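PDB 2P0O: DUF871 domain-containing protein from Enterococcus faecalis, which is of unknown function but is probably a 6-phospho-N-acetylmuramidase that hydrolyses the glycosidic bond of a 6-phosphorylated disaccharide from the bacterial cell wall. Local coordinates for residues A[22-27]-A[60-65]. Sequence-based numbering, arbitrary orientation.
Sequences YIKKMK and KAEKMK
K27, near the C-terminal end of helix 17-28, reaches across to the end of helix 48-62 and bonds to the backbone there. Its NZ donates to O of K63 at 2.9 Å. The C=O...N angle is 137°, and the donor sits above the carbonyl plane, 36° out of it. CG of K27 lies anti to the backbone N (chi1 170°). The chain then bends at chi2 and runs straight to the amine. The same NZ forms a salt bridge with D32, just before strand 33-38.

K63 has positive phi and is the C-prime residue of a Schellman motif that ends helix 48-62. Its N bonds weakly to O of K60. The turn leads into strand 65-70.

E62 directs its CB at helix 17-28, and its OE2 lies against CG of K27. A water appears to bridge OE2 of E62 and O of K24, but both distances are a short 2.5 Å, so its geometry is doubtful. The carboxylate makes no direct salt bridge with either lysine: K24 NZ stays 5.0 Å from OE1 of E62. K24 instead lays its CG 3.7 Å from that oxygen, the two side chains crossing at about a right angle. The aliphatic chain of K27 runs along E62, its CE 3.1 Å from O of E62.

The apolar layer lies beneath, toward the barrel. CG2 of I23 meets SE of selenomethionine M64 at 3.7 Å. CG of M64 packs against CD of K27 at 3.8 Å. I23 also touches L55, I58 and, on strand 4-8, I7.

The contact joins neighbouring outer helices of the TIM barrel. Its chemistry is graded, from buried I23 and M64 to a carboxylate near the surface. K27 spans both, and its single amine ties the helix end to D32.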
loop_
_atom_site.group_PDB
_atom_site.type_symbol
_atom_site.label_atom_id
_atom_site.label_comp_id
_atom_site.label_asym_id
_atom_site.label_seq_id
_atom_site.Cartn_x
_atom_site.Cartn_y
_atom_site.Cartn_z
ATOM N N TYR A 22 -0.935 16.851 -1.954
ATOM C CA TYR A 22 -0.856 15.413 -1.872
ATOM C C TYR A 22 0.317 14.883 -1.049
ATOM O O TYR A 22 0.127 14.017 -0.165
ATOM C CB TYR A 22 -0.798 14.828 -3.284
ATOM C CG TYR A 22 -0.624 13.308 -3.335
ATOM C CD1 TYR A 22 -1.643 12.434 -2.928
ATOM C CD2 TYR A 22 0.562 12.745 -3.830
ATOM C CE1 TYR A 22 -1.466 11.010 -3.008
ATOM C CE2 TYR A 22 0.751 11.358 -3.908
ATOM C CZ TYR A 22 -0.262 10.495 -3.512
ATOM O OH TYR A 22 -0.037 9.121 -3.623
ATOM N N ILE A 23 1.522 15.347 -1.375
ATOM C CA ILE A 23 2.737 14.902 -0.682
ATOM C C ILE A 23 2.631 15.158 0.843
ATOM O O ILE A 23 2.841 14.253 1.672
ATOM C CB ILE A 23 4.008 15.566 -1.277
ATOM C CG1 ILE A 23 4.298 15.025 -2.681
ATOM C CG2 ILE A 23 5.213 15.334 -0.365
ATOM C CD1 ILE A 23 5.302 15.883 -3.475
ATOM N N LYS A 24 2.248 16.375 1.189
ATOM C CA LYS A 24 2.073 16.777 2.580
ATOM C C LYS A 24 1.017 15.937 3.311
ATOM O O LYS A 24 1.244 15.495 4.447
ATOM C CB LYS A 24 1.730 18.270 2.673
ATOM C CG LYS A 24 2.841 19.190 2.229
ATOM C CD LYS A 24 2.555 20.657 2.643
ATOM C CE LYS A 24 3.476 21.601 1.882
ATOM N NZ LYS A 24 3.704 22.942 2.548
ATOM N N LYS A 25 -0.128 15.710 2.659
ATOM C CA LYS A 25 -1.170 14.867 3.248
ATOM C C LYS A 25 -0.703 13.431 3.438
ATOM O O LYS A 25 -0.987 12.821 4.456
ATOM C CB LYS A 25 -2.409 14.858 2.376
ATOM C CG LYS A 25 -3.341 15.986 2.689
ATOM C CD LYS A 25 -4.494 16.022 1.706
ATOM C CE LYS A 25 -5.267 17.315 1.924
ATOM N NZ LYS A 25 -6.468 17.276 1.058
HETATM N N MSE A 26 0.019 12.894 2.454
HETATM C CA MSE A 26 0.488 11.511 2.532
HETATM C C MSE A 26 1.449 11.335 3.712
HETATM O O MSE A 26 1.334 10.364 4.467
HETATM C CB MSE A 26 1.082 11.051 1.202
HETATM C CG MSE A 26 0.012 10.912 0.102
HETATM SE SE MSE A 26 -1.410 9.599 0.560
HETATM C CE MSE A 26 -0.589 8.001 -0.214
ATOM N N LYS A 27 2.361 12.291 3.893
ATOM C CA LYS A 27 3.209 12.302 5.076
ATOM C C LYS A 27 2.400 12.233 6.387
ATOM O O LYS A 27 2.683 11.380 7.228
ATOM C CB LYS A 27 4.139 13.511 5.093
ATOM C CG LYS A 27 4.875 13.685 6.418
ATOM C CD LYS A 27 5.999 12.683 6.526
ATOM C CE LYS A 27 6.712 12.838 7.851
ATOM N NZ LYS A 27 7.878 11.919 7.877
ATOM N N LYS A 60 12.811 17.431 2.225
ATOM C CA LYS A 60 13.591 17.833 3.397
ATOM C C LYS A 60 12.697 18.427 4.493
ATOM O O LYS A 60 12.816 18.047 5.657
ATOM C CB LYS A 60 14.705 18.835 3.032
ATOM C CG LYS A 60 16.003 18.196 2.532
ATOM C CD LYS A 60 16.702 19.063 1.465
ATOM C CE LYS A 60 17.406 20.253 2.054
ATOM N NZ LYS A 60 17.851 21.224 0.974
ATOM N N ALA A 61 11.806 19.342 4.107
ATOM C CA ALA A 61 10.895 20.019 5.039
ATOM C C ALA A 61 9.907 19.043 5.658
ATOM O O ALA A 61 9.510 19.153 6.814
ATOM C CB ALA A 61 10.143 21.120 4.320
ATOM N N GLU A 62 9.520 18.076 4.857
ATOM C CA GLU A 62 8.486 17.138 5.217
ATOM C C GLU A 62 9.087 15.889 5.881
ATOM O O GLU A 62 8.352 15.065 6.400
ATOM C CB GLU A 62 7.690 16.817 3.952
ATOM C CG GLU A 62 6.234 16.516 4.152
ATOM C CD GLU A 62 5.445 17.612 4.837
ATOM O OE1 GLU A 62 5.649 18.806 4.533
ATOM O OE2 GLU A 62 4.583 17.261 5.678
ATOM N N LYS A 63 10.420 15.790 5.896
ATOM C CA LYS A 63 11.179 14.653 6.466
ATOM C C LYS A 63 10.819 13.351 5.776
ATOM O O LYS A 63 10.301 12.401 6.382
ATOM C CB LYS A 63 11.032 14.555 7.982
ATOM C CG LYS A 63 11.742 15.658 8.742
ATOM C CD LYS A 63 11.205 15.712 10.143
ATOM C CE LYS A 63 11.693 16.945 10.899
ATOM N NZ LYS A 63 10.831 17.128 12.111
HETATM N N MSE A 64 11.087 13.340 4.482
HETATM C CA MSE A 64 10.763 12.214 3.638
HETATM C C MSE A 64 11.971 11.887 2.795
HETATM O O MSE A 64 12.767 12.759 2.453
HETATM C CB MSE A 64 9.579 12.546 2.743
HETATM C CG MSE A 64 8.309 12.837 3.503
HETATM SE SE MSE A 64 6.892 13.356 2.261
HETATM C CE MSE A 64 6.232 11.616 1.635
ATOM N N LYS A 65 12.100 10.619 2.474
ATOM C CA LYS A 65 13.197 10.150 1.667
ATOM C C LYS A 65 12.839 10.271 0.194
ATOM O O LYS A 65 11.652 10.384 -0.154
ATOM C CB LYS A 65 13.514 8.717 2.071
ATOM C CG LYS A 65 13.978 8.657 3.526
ATOM C CD LYS A 65 14.417 7.267 3.937
ATOM C CE LYS A 65 15.834 6.989 3.473
ATOM N NZ LYS A 65 16.157 5.544 3.656
HETATM O O HOH W 1 2.170 16.904 6.253
#